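Local atomic coordinates of beta-lactamase Rm3 (Uncultured bacterium, PDB entry 5IQK), a protein that hydrolyses beta-lactam antibiotics as a subclass B3 metallo-beta-lactamase, very probably by means of zinc ions bound in its active site. Residues A12-F17 / T23-M28; F17-N22 / S227-R232; S33-S38 / L63-E68; G41-D46 / V145-H150; K71-S76 / G84-L89. All blocks are in the same frame, centred on the assembly; numbering follows the deposited sequence.

Overall arrangement
From the N terminus, contact 1 closes a tight hairpin loop at the edge of the seven-stranded sheet. Contact 2 starts within that hairpin and crosses contact 1, sharing Phe17; its second half comes some 200 residues later, where helix 229-239 meets the edge strand. Contacts 3, 4 and 5 are nested inside this long loop. Contact 3 joins strand 34-36 to the loop after helix 53-62 and crosses contact 4, because strand 42-45 lies between its segments while 145-150 lies beyond them. Contact 4 sets strand 42-45 against strand 145-151 of the second sheet, and within its loop sits contact 5, which packs strand 70-74 against helix 86-93. All five contacts reach the seven-stranded sheet.

Contact 1 of 5, residues A12-F17 / T23-M28; sequences ADQAPF and TYYVGM
Gly27 O accepts hydrogen bonds from two waters, and both lead across to Gln14: water 1, 3.0 Å from Gly27 O, receives Gln14 N, while water 2, 2.8 Å from Gly27 O, also donates to Gln14 O. The two segments run antiparallel, and nearer the hairpin turn they pair directly. Tyr25 N gives Phe17 O a bond of 2.8 Å, and Phe17 N returns a longer one of 3.2 Å to Tyr25 O, making a hydrogen-bonded antiparallel pair. Pro16 lacks an N-H for such pairing, which suits the residue just before strand 17-20 begins, next to the water-bridged loop. On the same side of the sheet, Tyr25 CB sits over a face of the Phe17 ring in a CH-pi contact, 3.7 Å from its centroid. The ring planes lie 24° apart and are slid so far that they barely overlap. With CG between backbone N and carbonyl carbon (chi1 55°), the Phe17 ring swings over Tyr25 CB rather than squarely over the Tyr25 ring. Tyr25 OH spends its proton on Met28 O, at 2.7 Å, tying down the far end of that ring. Direct bonds therefore fix the hairpin register, whereas water satisfies backbone groups where the segments no longer pair.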
# COMPACT_ATOMS: atom_id res chain seq x y z
N ALA A 12 -11.18 11.20 -1.03
CA ALA A 12 -11.20 12.58 -1.53
C ALA A 12 -10.10 12.83 -2.57
O ALA A 12 -9.02 12.26 -2.50
CB ALA A 12 -11.05 13.55 -0.37
N ASP A 13 -10.42 13.69 -3.53
CA ASP A 13 -9.48 14.04 -4.59
C ASP A 13 -8.12 14.47 -4.07
O ASP A 13 -8.02 15.24 -3.12
CB ASP A 13 -10.02 15.20 -5.43
CG ASP A 13 -11.20 14.81 -6.28
OD1 ASP A 13 -11.54 13.61 -6.35
OD2 ASP A 13 -11.77 15.73 -6.91
N GLN A 14 -7.09 13.99 -4.74
CA GLN A 14 -5.75 14.52 -4.58
C GLN A 14 -5.14 14.69 -5.96
O GLN A 14 -5.11 13.75 -6.74
CB GLN A 14 -4.88 13.58 -3.73
CG GLN A 14 -3.42 14.01 -3.71
CD GLN A 14 -3.25 15.39 -3.11
OE1 GLN A 14 -3.63 15.62 -1.97
NE2 GLN A 14 -2.69 16.32 -3.88
N ALA A 15 -4.69 15.90 -6.27
CA ALA A 15 -3.97 16.11 -7.53
C ALA A 15 -2.67 15.29 -7.55
O ALA A 15 -1.91 15.32 -6.59
CB ALA A 15 -3.69 17.59 -7.73
N PRO A 16 -2.42 14.56 -8.65
CA PRO A 16 -1.22 13.70 -8.72
C PRO A 16 0.07 14.50 -8.84
O PRO A 16 0.04 15.64 -9.30
CB PRO A 16 -1.47 12.87 -9.97
CG PRO A 16 -2.27 13.78 -10.85
CD PRO A 16 -3.17 14.56 -9.92
N PHE A 17 1.19 13.91 -8.42
CA PHE A 17 2.48 14.61 -8.44
C PHE A 17 3.67 13.64 -8.49
O PHE A 17 3.57 12.48 -8.08
CB PHE A 17 2.63 15.52 -7.21
CG PHE A 17 2.44 14.80 -5.89
CD1 PHE A 17 3.53 14.37 -5.16
CD2 PHE A 17 1.17 14.59 -5.39
CE1 PHE A 17 3.36 13.71 -3.94
CE2 PHE A 17 0.99 13.94 -4.18
CZ PHE A 17 2.09 13.50 -3.47
N THR A 23 8.93 7.82 -10.19
CA THR A 23 7.91 7.43 -9.20
C THR A 23 6.91 8.57 -8.96
O THR A 23 7.31 9.66 -8.57
CB THR A 23 8.55 7.03 -7.86
OG1 THR A 23 9.44 5.91 -8.05
CG2 THR A 23 7.46 6.64 -6.83
N TYR A 24 5.62 8.30 -9.17
CA TYR A 24 4.59 9.33 -9.03
C TYR A 24 3.49 8.90 -8.06
O TYR A 24 3.19 7.72 -7.98
CB TYR A 24 3.93 9.63 -10.36
CG TYR A 24 4.88 10.10 -11.43
CD1 TYR A 24 4.98 11.44 -11.75
CD2 TYR A 24 5.68 9.19 -12.12
CE1 TYR A 24 5.85 11.88 -12.74
CE2 TYR A 24 6.54 9.62 -13.11
CZ TYR A 24 6.62 10.97 -13.41
OH TYR A 24 7.49 11.41 -14.38
N TYR A 25 2.87 9.87 -7.40
CA TYR A 25 1.67 9.62 -6.59
C TYR A 25 0.39 9.83 -7.41
O TYR A 25 0.22 10.88 -8.03
CB TYR A 25 1.64 10.54 -5.37
CG TYR A 25 0.56 10.18 -4.36
CD1 TYR A 25 0.78 9.18 -3.42
CD2 TYR A 25 -0.66 10.82 -4.37
CE1 TYR A 25 -0.21 8.85 -2.48
CE2 TYR A 25 -1.67 10.50 -3.42
CZ TYR A 25 -1.42 9.51 -2.50
OH TYR A 25 -2.39 9.17 -1.58
N VAL A 26 -0.49 8.83 -7.44
CA VAL A 26 -1.73 8.93 -8.22
C VAL A 26 -2.95 8.54 -7.39
O VAL A 26 -4.02 8.25 -7.95
CB VAL A 26 -1.67 8.05 -9.49
CG1 VAL A 26 -0.65 8.59 -10.47
CG2 VAL A 26 -1.35 6.61 -9.14
N GLY A 27 -2.80 8.57 -6.07
CA GLY A 27 -3.85 8.17 -5.16
C GLY A 27 -4.79 9.29 -4.72
O GLY A 27 -4.99 10.29 -5.44
N MET A 28 -5.38 9.11 -3.55
CA MET A 28 -6.41 10.00 -3.01
C MET A 28 -5.91 10.62 -1.70
O MET A 28 -4.79 10.36 -1.27
CB MET A 28 -7.72 9.22 -2.77
CG MET A 28 -8.49 8.82 -4.03
SD MET A 28 -7.59 7.73 -5.17
CE MET A 28 -7.11 6.38 -4.09
O HOH W 1 -7.61 11.49 -6.38
O HOH W 2 -3.08 11.76 -6.84

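Contact 2 of 5, residues F17-N22 / S227-R232; sequences FRLFGN and SQLWQR
At the side of the two-sheet sandwich, where helix 229-239 packs on the edge strand 17-20, Phe17 and Leu19 meet the first turn of the helix through Leu229 and Trp230. Leu229 divides its methyls between them: CD2 lies at the edge of the Phe17 ring, near its plane and 4.2 Å from CZ, while CD1 is 4.2 Å from Leu19 CD2. Its CG is anti to the backbone N (chi1 -171°), and the branched end thereby reaches both strand residues. Trp230 starts off pointing away from the strand, yet its large indole brings CZ3 back to 3.9 Å from Phe17 CE2. That atom of Phe17 lies at the indole edge, and the two side chains cross at about a right angle. On the pyrrole side of the indole, NE1 is bonded to Lys29 O. Leu19 also touches Ile220 of the second sheet, and belongs to a classic beta bulge in which it and Phe20 both face Thr23. Behind Leu229, Arg232 NH1 donates to Ser227 O at 3.0 Å and also to Leu219 O, and the guanidinium presents a face to Leu229 CD1, 3.9 Å above its plane. Apolar surfaces alone join strand to helix here; the directional bonds of Trp230 and Arg232 go to other partners and hold their flat groups in place beside the hydrophobic seam.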
# COMPACT_ATOMS: atom_id res chain seq x y z
N PHE A 17 1.19 13.91 -8.42
CA PHE A 17 2.48 14.61 -8.44
C PHE A 17 3.67 13.64 -8.49
O PHE A 17 3.57 12.48 -8.08
CB PHE A 17 2.63 15.52 -7.21
CG PHE A 17 2.44 14.80 -5.89
CD1 PHE A 17 3.53 14.37 -5.16
CD2 PHE A 17 1.17 14.59 -5.39
CE1 PHE A 17 3.36 13.71 -3.94
CE2 PHE A 17 0.99 13.94 -4.18
CZ PHE A 17 2.09 13.50 -3.47
N ARG A 18 4.80 14.14 -8.90
CA ARG A 18 5.98 13.35 -8.91
C ARG A 18 6.63 13.31 -7.57
O ARG A 18 6.73 14.28 -6.88
CB ARG A 18 6.98 13.92 -9.92
CG ARG A 18 8.35 13.29 -9.84
CD ARG A 18 9.34 14.07 -10.69
NE ARG A 18 10.00 13.28 -11.71
CZ ARG A 18 10.72 13.80 -12.66
NH1 ARG A 18 10.88 15.11 -12.69
NH2 ARG A 18 11.32 13.05 -13.56
N LEU A 19 7.08 12.14 -7.18
CA LEU A 19 7.77 11.97 -5.91
C LEU A 19 9.27 12.10 -6.09
O LEU A 19 9.90 13.00 -5.54
CB LEU A 19 7.43 10.62 -5.29
CG LEU A 19 6.04 10.56 -4.70
CD1 LEU A 19 5.61 9.10 -4.60
CD2 LEU A 19 6.05 11.24 -3.34
N PHE A 20 9.82 11.18 -6.88
CA PHE A 20 11.23 11.20 -7.24
C PHE A 20 11.43 10.39 -8.51
O PHE A 20 10.97 9.25 -8.60
CB PHE A 20 12.10 10.65 -6.11
CG PHE A 20 13.57 10.79 -6.38
CD1 PHE A 20 14.31 9.71 -6.85
CD2 PHE A 20 14.21 12.00 -6.19
CE1 PHE A 20 15.66 9.84 -7.10
CE2 PHE A 20 15.56 12.14 -6.45
CZ PHE A 20 16.29 11.06 -6.91
N GLY A 21 12.10 10.99 -9.49
CA GLY A 21 12.39 10.32 -10.74
C GLY A 21 11.16 9.78 -11.45
O GLY A 21 10.24 10.53 -11.78
N ASN A 22 11.12 8.47 -11.65
CA ASN A 22 10.03 7.84 -12.37
C ASN A 22 8.91 7.36 -11.44
O ASN A 22 8.06 6.59 -11.86
CB ASN A 22 10.54 6.67 -13.21
CG ASN A 22 11.22 5.60 -12.37
OD1 ASN A 22 11.90 5.90 -11.39
ND2 ASN A 22 11.02 4.34 -12.74
N SER A 227 2.72 8.56 6.79
CA SER A 227 4.10 8.94 6.48
C SER A 227 4.19 10.44 6.25
O SER A 227 5.14 10.92 5.62
CB SER A 227 4.62 8.18 5.26
OG SER A 227 3.92 8.51 4.07
N GLN A 228 3.21 11.18 6.76
CA GLN A 228 3.18 12.65 6.69
C GLN A 228 3.30 13.17 5.26
O GLN A 228 3.98 14.18 4.99
CB GLN A 228 4.30 13.26 7.54
CG GLN A 228 4.26 12.86 9.02
CD GLN A 228 4.93 11.52 9.25
OE1 GLN A 228 6.00 11.25 8.70
NE2 GLN A 228 4.30 10.66 10.05
N LEU A 229 2.63 12.50 4.32
CA LEU A 229 2.82 12.83 2.91
C LEU A 229 2.32 14.23 2.58
O LEU A 229 2.88 14.89 1.70
CB LEU A 229 2.12 11.81 2.00
CG LEU A 229 2.42 11.94 0.50
CD1 LEU A 229 3.92 11.88 0.24
CD2 LEU A 229 1.71 10.85 -0.28
N TRP A 230 1.26 14.69 3.26
CA TRP A 230 0.72 16.00 2.91
C TRP A 230 1.56 17.14 3.48
O TRP A 230 1.66 18.20 2.86
CB TRP A 230 -0.75 16.10 3.33
CG TRP A 230 -1.56 14.96 2.79
CD1 TRP A 230 -2.50 14.23 3.46
CD2 TRP A 230 -1.44 14.35 1.48
NE1 TRP A 230 -2.99 13.23 2.65
CE2 TRP A 230 -2.36 13.28 1.44
CE3 TRP A 230 -0.66 14.62 0.34
CZ2 TRP A 230 -2.52 12.48 0.31
CZ3 TRP A 230 -0.82 13.82 -0.78
CH2 TRP A 230 -1.75 12.76 -0.79
N GLN A 231 2.20 16.92 4.63
CA GLN A 231 3.18 17.90 5.12
C GLN A 231 4.36 17.98 4.14
O GLN A 231 4.83 19.07 3.78
CB GLN A 231 3.70 17.55 6.51
CG GLN A 231 2.65 17.64 7.63
CD GLN A 231 1.92 16.33 7.85
OE1 GLN A 231 1.71 15.55 6.92
NE2 GLN A 231 1.53 16.08 9.10
N ARG A 232 4.84 16.81 3.74
CA ARG A 232 5.95 16.68 2.80
C ARG A 232 5.63 17.34 1.46
O ARG A 232 6.46 18.08 0.91
CB ARG A 232 6.29 15.19 2.62
CG ARG A 232 6.97 14.62 3.86
CD ARG A 232 6.93 13.09 3.92
NE ARG A 232 7.72 12.39 2.91
CZ ARG A 232 7.42 11.17 2.48
NH1 ARG A 232 6.36 10.53 2.96
NH2 ARG A 232 8.18 10.59 1.58

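Contact 3 of 5, residues S33-S38 / L63-E68; sequences SVLVTS and LGFRIE
Phe65 lays one face of its ring under the methyl of Thr37, with CG2 almost over the middle, 3.8 Å from the centroid and 12° off the ring normal. This CH-pi contact belongs to a beta-alpha-beta crossover: the chain leaves strand 42-45, passes through helix 53-62 and returns by the loop 63-68 to strand 70-74, and the loop folds down on the neighbouring strand 34-36. Threonine suits the site because its methyl can lie on the ring while OG1 points elsewhere, in the position between backbone N and carbonyl carbon (chi1 64°). Two residues back on the same side of the strand, Leu35 reaches obliquely past the ring, with CD2 3.7 Å from Phe65 CD2. The aromatic ring is thus supported by two aliphatic groups, and His42 and Tyr24 add edge-to-face partners from the flanking strands, while Ile60 of helix 53-62 touches it too. Gly64 makes the sharp exit from the helix in a Schellman motif; its positive phi (96°) is readily adopted by glycine, and Phe65, the next residue, faces the strand. Past the ring the loop turns outward. Arg66 and Glu68 attract each other there by charge alone, since Glu68 OE1, 3.5 Å from Arg66 NE, stands well out of the guanidinium plane, and Glu68 CB lies 3.7 Å above that plane.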
# COMPACT_ATOMS: atom_id res chain seq x y z
N SER A 33 -1.86 5.40 -3.95
CA SER A 33 -1.63 4.62 -5.16
C SER A 33 -0.39 5.24 -5.79
O SER A 33 -0.26 6.46 -5.81
CB SER A 33 -2.83 4.66 -6.11
OG SER A 33 -2.57 3.85 -7.25
N VAL A 34 0.52 4.41 -6.28
CA VAL A 34 1.80 4.91 -6.77
C VAL A 34 2.10 4.35 -8.16
O VAL A 34 1.93 3.14 -8.41
CB VAL A 34 2.96 4.55 -5.78
CG1 VAL A 34 4.34 4.81 -6.41
CG2 VAL A 34 2.81 5.34 -4.48
N LEU A 35 2.55 5.22 -9.06
CA LEU A 35 2.90 4.85 -10.42
C LEU A 35 4.42 4.93 -10.62
O LEU A 35 5.04 5.95 -10.31
CB LEU A 35 2.18 5.77 -11.42
CG LEU A 35 2.30 5.45 -12.91
CD1 LEU A 35 1.50 4.20 -13.25
CD2 LEU A 35 1.83 6.65 -13.74
N VAL A 36 5.00 3.85 -11.11
CA VAL A 36 6.43 3.80 -11.38
C VAL A 36 6.60 3.51 -12.87
O VAL A 36 6.25 2.43 -13.35
CB VAL A 36 7.16 2.72 -10.54
CG1 VAL A 36 8.67 2.87 -10.71
CG2 VAL A 36 6.75 2.80 -9.05
N THR A 37 7.15 4.47 -13.60
CA THR A 37 7.06 4.47 -15.06
C THR A 37 8.33 4.02 -15.77
O THR A 37 9.43 4.07 -15.22
CB THR A 37 6.70 5.87 -15.58
OG1 THR A 37 7.77 6.77 -15.26
CG2 THR A 37 5.40 6.38 -14.95
N SER A 38 8.17 3.59 -17.02
CA SER A 38 9.30 3.34 -17.90
C SER A 38 8.80 3.40 -19.34
O SER A 38 7.60 3.38 -19.59
CB SER A 38 9.94 1.98 -17.61
OG SER A 38 9.31 0.94 -18.33
N LEU A 63 -1.11 13.18 -15.35
CA LEU A 63 0.35 13.20 -15.34
C LEU A 63 0.92 13.06 -16.75
O LEU A 63 2.12 13.22 -16.95
CB LEU A 63 0.90 12.09 -14.46
CG LEU A 63 0.72 12.31 -12.95
CD1 LEU A 63 1.23 11.09 -12.18
CD2 LEU A 63 1.43 13.57 -12.49
N GLY A 64 0.07 12.67 -17.70
CA GLY A 64 0.51 12.45 -19.06
C GLY A 64 0.82 10.99 -19.37
O GLY A 64 1.50 10.70 -20.37
N PHE A 65 0.33 10.08 -18.53
CA PHE A 65 0.50 8.65 -18.80
C PHE A 65 -0.84 7.98 -19.09
O PHE A 65 -1.88 8.63 -19.03
CB PHE A 65 1.21 7.97 -17.62
CG PHE A 65 2.56 8.55 -17.31
CD1 PHE A 65 3.64 8.34 -18.18
CD2 PHE A 65 2.76 9.33 -16.18
CE1 PHE A 65 4.89 8.88 -17.91
CE2 PHE A 65 4.01 9.87 -15.90
CZ PHE A 65 5.07 9.65 -16.77
N ARG A 66 -0.81 6.69 -19.38
CA ARG A 66 -2.03 5.96 -19.73
C ARG A 66 -2.17 4.65 -18.94
O ARG A 66 -1.19 3.94 -18.74
CB ARG A 66 -2.07 5.64 -21.22
CG ARG A 66 -1.88 6.84 -22.13
CD ARG A 66 -1.73 6.40 -23.56
NE ARG A 66 -2.95 5.77 -24.06
CZ ARG A 66 -2.97 4.67 -24.81
NH1 ARG A 66 -1.83 4.09 -25.18
NH2 ARG A 66 -4.13 4.16 -25.21
N ILE A 67 -3.40 4.35 -18.52
CA ILE A 67 -3.68 3.11 -17.80
C ILE A 67 -3.37 1.93 -18.72
O ILE A 67 -2.99 0.86 -18.27
CB ILE A 67 -5.16 3.05 -17.32
CG1 ILE A 67 -5.41 1.80 -16.47
CG2 ILE A 67 -6.12 3.12 -18.50
CD1 ILE A 67 -4.57 1.76 -15.22
N GLU A 68 -3.48 2.16 -20.03
CA GLU A 68 -3.23 1.12 -21.01
C GLU A 68 -1.77 0.70 -21.01
O GLU A 68 -1.42 -0.36 -21.52
CB GLU A 68 -3.64 1.61 -22.42
CG GLU A 68 -5.14 1.78 -22.62
CD GLU A 68 -5.65 3.13 -22.15
OE1 GLU A 68 -4.84 3.97 -21.71
OE2 GLU A 68 -6.88 3.34 -22.19

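Contact 4 of 5, residues G41-D46 / V145-H150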
# COMPACT_ATOMS: atom_id res chain seq x y z
N GLY A 41 6.59 0.48 -20.27
CA GLY A 41 5.34 0.32 -19.54
C GLY A 41 5.54 0.57 -18.06
O GLY A 41 6.67 0.70 -17.59
N HIS A 42 4.44 0.62 -17.31
CA HIS A 42 4.49 1.05 -15.92
C HIS A 42 4.02 0.02 -14.90
O HIS A 42 3.33 -0.94 -15.21
CB HIS A 42 3.65 2.31 -15.71
CG HIS A 42 3.70 3.27 -16.85
ND1 HIS A 42 4.88 3.68 -17.43
CD2 HIS A 42 2.71 3.89 -17.53
CE1 HIS A 42 4.62 4.53 -18.41
NE2 HIS A 42 3.31 4.68 -18.49
N VAL A 43 4.40 0.29 -13.66
CA VAL A 43 3.94 -0.47 -12.51
C VAL A 43 3.03 0.43 -11.69
O VAL A 43 3.33 1.61 -11.49
CB VAL A 43 5.10 -0.96 -11.65
CG1 VAL A 43 4.57 -1.74 -10.42
CG2 VAL A 43 6.02 -1.85 -12.48
N LEU A 44 1.90 -0.12 -11.25
CA LEU A 44 0.95 0.61 -10.42
C LEU A 44 0.81 -0.11 -9.10
O LEU A 44 0.67 -1.33 -9.09
CB LEU A 44 -0.41 0.74 -11.11
CG LEU A 44 -1.51 1.50 -10.38
CD1 LEU A 44 -1.07 2.94 -10.15
CD2 LEU A 44 -2.80 1.45 -11.18
N ILE A 45 0.91 0.63 -8.00
CA ILE A 45 0.80 0.03 -6.68
C ILE A 45 -0.48 0.48 -6.00
O ILE A 45 -0.69 1.67 -5.77
CB ILE A 45 2.01 0.39 -5.80
CG1 ILE A 45 3.31 0.06 -6.53
CG2 ILE A 45 1.96 -0.37 -4.47
CD1 ILE A 45 4.55 0.34 -5.72
N ASP A 46 -1.31 -0.52 -5.69
CA ASP A 46 -2.59 -0.41 -4.98
C ASP A 46 -3.69 0.28 -5.80
O ASP A 46 -3.42 1.02 -6.76
CB ASP A 46 -2.40 0.30 -3.64
CG ASP A 46 -2.22 -0.68 -2.49
OD1 ASP A 46 -2.37 -1.90 -2.73
OD2 ASP A 46 -1.96 -0.23 -1.36
N VAL A 145 12.45 -1.37 -14.45
CA VAL A 145 12.08 -1.17 -13.05
C VAL A 145 11.88 -2.51 -12.37
O VAL A 145 11.06 -3.33 -12.79
CB VAL A 145 10.81 -0.30 -12.91
CG1 VAL A 145 9.76 -0.72 -13.89
CG2 VAL A 145 10.26 -0.36 -11.47
N TYR A 146 12.68 -2.73 -11.34
CA TYR A 146 12.68 -3.98 -10.58
C TYR A 146 12.18 -3.77 -9.17
O TYR A 146 12.73 -2.95 -8.42
CB TYR A 146 14.06 -4.61 -10.58
CG TYR A 146 14.44 -5.15 -11.94
CD1 TYR A 146 14.33 -6.51 -12.20
CD2 TYR A 146 14.88 -4.32 -12.95
CE1 TYR A 146 14.66 -7.03 -13.44
CE2 TYR A 146 15.22 -4.82 -14.20
CZ TYR A 146 15.11 -6.18 -14.44
OH TYR A 146 15.44 -6.68 -15.68
N LEU A 147 11.10 -4.47 -8.85
CA LEU A 147 10.45 -4.34 -7.55
C LEU A 147 10.71 -5.59 -6.74
O LEU A 147 10.85 -6.68 -7.31
CB LEU A 147 8.96 -4.10 -7.74
CG LEU A 147 8.72 -2.76 -8.44
CD1 LEU A 147 7.85 -2.96 -9.66
CD2 LEU A 147 8.06 -1.80 -7.47
N THR A 148 10.81 -5.43 -5.43
CA THR A 148 11.00 -6.56 -4.54
C THR A 148 9.93 -6.53 -3.46
O THR A 148 9.65 -5.49 -2.87
CB THR A 148 12.40 -6.57 -3.88
OG1 THR A 148 13.40 -6.61 -4.91
CG2 THR A 148 12.59 -7.78 -2.98
N ALA A 149 9.30 -7.68 -3.25
CA ALA A 149 8.26 -7.81 -2.24
C ALA A 149 8.84 -8.18 -0.88
O ALA A 149 9.78 -8.97 -0.80
CB ALA A 149 7.25 -8.85 -2.68
N HIS A 150 8.29 -7.61 0.17
CA HIS A 150 8.70 -7.93 1.53
C HIS A 150 7.47 -8.27 2.33
O HIS A 150 6.58 -7.43 2.49
CB HIS A 150 9.46 -6.77 2.17
CG HIS A 150 10.63 -6.30 1.37
ND1 HIS A 150 11.90 -6.79 1.56
CD2 HIS A 150 10.72 -5.41 0.36
CE1 HIS A 150 12.73 -6.21 0.71
NE2 HIS A 150 12.03 -5.36 -0.03
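Between the two facing beta sheets of the core, Val43 on strand 42-45 meets Leu147 on strand 145-151, tip to tip. Leu147 CD1 is the atom that does the touching: it lies 3.5 Å from Val43 CG2 and 3.6 Å from Val43 CG1, so the single methyl sits against the fork of the valine. The short, branched valine offers two methyls to one, a snug fit for a leucine reaching over from the other sheet. Leu147 has CG anti to its carbonyl carbon, and its chi2 of 126°, close to an eclipsed value, places CD1 against the valine. Val43 CG2 has a second, looser neighbour in Val145 CG1, at 4.2 Å. These residues belong to the interior of the alpha-beta/beta-alpha sandwich that defines the metallo-beta-lactamase superfamily, where two sheets pack face to face with helices outside. The strand segments stand 9.0 Å apart at their closest and their directions differ by 29°, so they are joined by side chains rather than by backbone pairing. Further along, the contact is looser, with Ile45 CD1 4.5 Å from Leu147 CD2. Trp164 of the second sheet touches both Ile45 and Leu147, and Leu74 of strand 70-74 lies against Val43, Ile45 and Leu147. His42, one residue before Val43, points away from strand 145-151.

Contact 5 of 5, residues K71-S76 / G84-L89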
# COMPACT_ATOMS: atom_id res chain seq x y z
N LYS A 71 1.60 -2.32 -16.94
CA LYS A 71 1.79 -3.72 -17.29
C LYS A 71 1.84 -4.63 -16.07
O LYS A 71 1.78 -5.85 -16.19
CB LYS A 71 3.05 -3.87 -18.14
CG LYS A 71 2.88 -3.13 -19.47
CD LYS A 71 3.91 -3.49 -20.51
CE LYS A 71 3.72 -2.60 -21.74
NZ LYS A 71 2.27 -2.37 -22.01
N LEU A 72 1.93 -4.03 -14.89
CA LEU A 72 1.91 -4.79 -13.64
C LEU A 72 1.27 -3.97 -12.54
O LEU A 72 1.60 -2.80 -12.38
CB LEU A 72 3.32 -5.20 -13.23
CG LEU A 72 3.50 -6.00 -11.94
CD1 LEU A 72 2.77 -7.33 -11.97
CD2 LEU A 72 4.98 -6.19 -11.65
N ILE A 73 0.36 -4.58 -11.80
CA ILE A 73 -0.29 -3.94 -10.66
C ILE A 73 0.07 -4.71 -9.39
O ILE A 73 -0.05 -5.93 -9.35
CB ILE A 73 -1.82 -3.91 -10.81
CG1 ILE A 73 -2.21 -3.18 -12.11
CG2 ILE A 73 -2.47 -3.28 -9.58
CD1 ILE A 73 -3.67 -3.29 -12.44
N LEU A 74 0.54 -3.99 -8.37
CA LEU A 74 0.93 -4.61 -7.10
C LEU A 74 -0.07 -4.28 -6.00
O LEU A 74 -0.64 -3.21 -5.97
CB LEU A 74 2.32 -4.14 -6.68
CG LEU A 74 3.36 -4.27 -7.80
CD1 LEU A 74 4.71 -3.76 -7.33
CD2 LEU A 74 3.45 -5.69 -8.31
N ASN A 75 -0.25 -5.23 -5.09
CA ASN A 75 -1.14 -5.05 -3.96
C ASN A 75 -0.36 -5.01 -2.64
O ASN A 75 0.67 -5.68 -2.51
CB ASN A 75 -2.19 -6.17 -3.92
CG ASN A 75 -3.03 -6.15 -2.66
OD1 ASN A 75 -2.99 -7.08 -1.85
ND2 ASN A 75 -3.79 -5.07 -2.47
N SER A 76 -0.84 -4.23 -1.69
CA SER A 76 -0.27 -4.23 -0.35
C SER A 76 -1.00 -5.25 0.53
O SER A 76 -0.41 -6.22 0.99
CB SER A 76 -0.34 -2.83 0.27
OG SER A 76 -1.67 -2.36 0.26
N GLY A 84 -10.13 -2.83 -3.50
CA GLY A 84 -11.44 -2.63 -4.09
C GLY A 84 -11.44 -2.11 -5.52
O GLY A 84 -12.33 -2.43 -6.31
N GLY A 85 -10.44 -1.30 -5.85
CA GLY A 85 -10.37 -0.72 -7.19
C GLY A 85 -9.60 -1.59 -8.17
O GLY A 85 -9.50 -1.27 -9.35
N LEU A 86 -9.07 -2.71 -7.69
CA LEU A 86 -8.16 -3.53 -8.51
C LEU A 86 -8.81 -4.18 -9.73
O LEU A 86 -8.19 -4.22 -10.79
CB LEU A 86 -7.53 -4.62 -7.66
CG LEU A 86 -6.51 -4.13 -6.64
CD1 LEU A 86 -5.98 -5.34 -5.85
CD2 LEU A 86 -5.39 -3.40 -7.36
N ALA A 87 -10.03 -4.68 -9.60
CA ALA A 87 -10.70 -5.31 -10.75
C ALA A 87 -10.83 -4.35 -11.93
O ALA A 87 -10.61 -4.74 -13.09
CB ALA A 87 -12.07 -5.83 -10.34
N GLU A 88 -11.18 -3.10 -11.65
CA GLU A 88 -11.36 -2.11 -12.71
C GLU A 88 -10.02 -1.72 -13.34
O GLU A 88 -9.91 -1.58 -14.56
CB GLU A 88 -12.07 -0.86 -12.18
CG GLU A 88 -12.25 0.24 -13.24
CD GLU A 88 -13.26 1.31 -12.84
OE1 GLU A 88 -13.80 1.23 -11.71
OE2 GLU A 88 -13.53 2.22 -13.65
N LEU A 89 -9.01 -1.53 -12.50
CA LEU A 89 -7.68 -1.18 -12.99
C LEU A 89 -7.13 -2.30 -13.87
O LEU A 89 -6.54 -2.03 -14.93
CB LEU A 89 -6.74 -0.89 -11.83
CG LEU A 89 -7.10 0.36 -11.03
CD1 LEU A 89 -6.28 0.46 -9.77
CD2 LEU A 89 -6.93 1.62 -11.91
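Ile73 packs against Leu86, the two side chains sliding past each other in opposite directions until Ile73 CG2 is 3.7 Å from Leu86 CD2. Here strand 70-74 is covered by helix 86-93, in the layer of helices outside the sheet of the metallo-beta-lactamase sandwich. The longer branch of Ile73 reaches Leu89, three residues on and about one helical turn from Leu86: with CG1 anti to the carbonyl carbon (chi1 -58°), CD1 comes to 3.9 Å from Leu89 CB, crossing that side chain at about a right angle. Isoleucine thus serves two leucines at once, one with each branch. Just past the end of the strand, Leu86 CD1 rests 4.0 Å from Asn75 ND2. This buried amide is not left without a partner, since ND2 donates to His77 O. His77 is a zinc ligand and opens the HxHxDH sequence, which also supplies the ligands His79, Asp81 and His82 between the two segments. Asn75 thereby links the hydrophobic layer to the metal-binding loop. Further out, Leu107 of helix 101-109 touches both Asn75 and Leu86, and Ile57 of helix 53-62 touches Leu89. The first turn of the helix sets the spacing of Leu86 and Leu89, with Leu89 N bonded to Gly85 O at 3.2 Å.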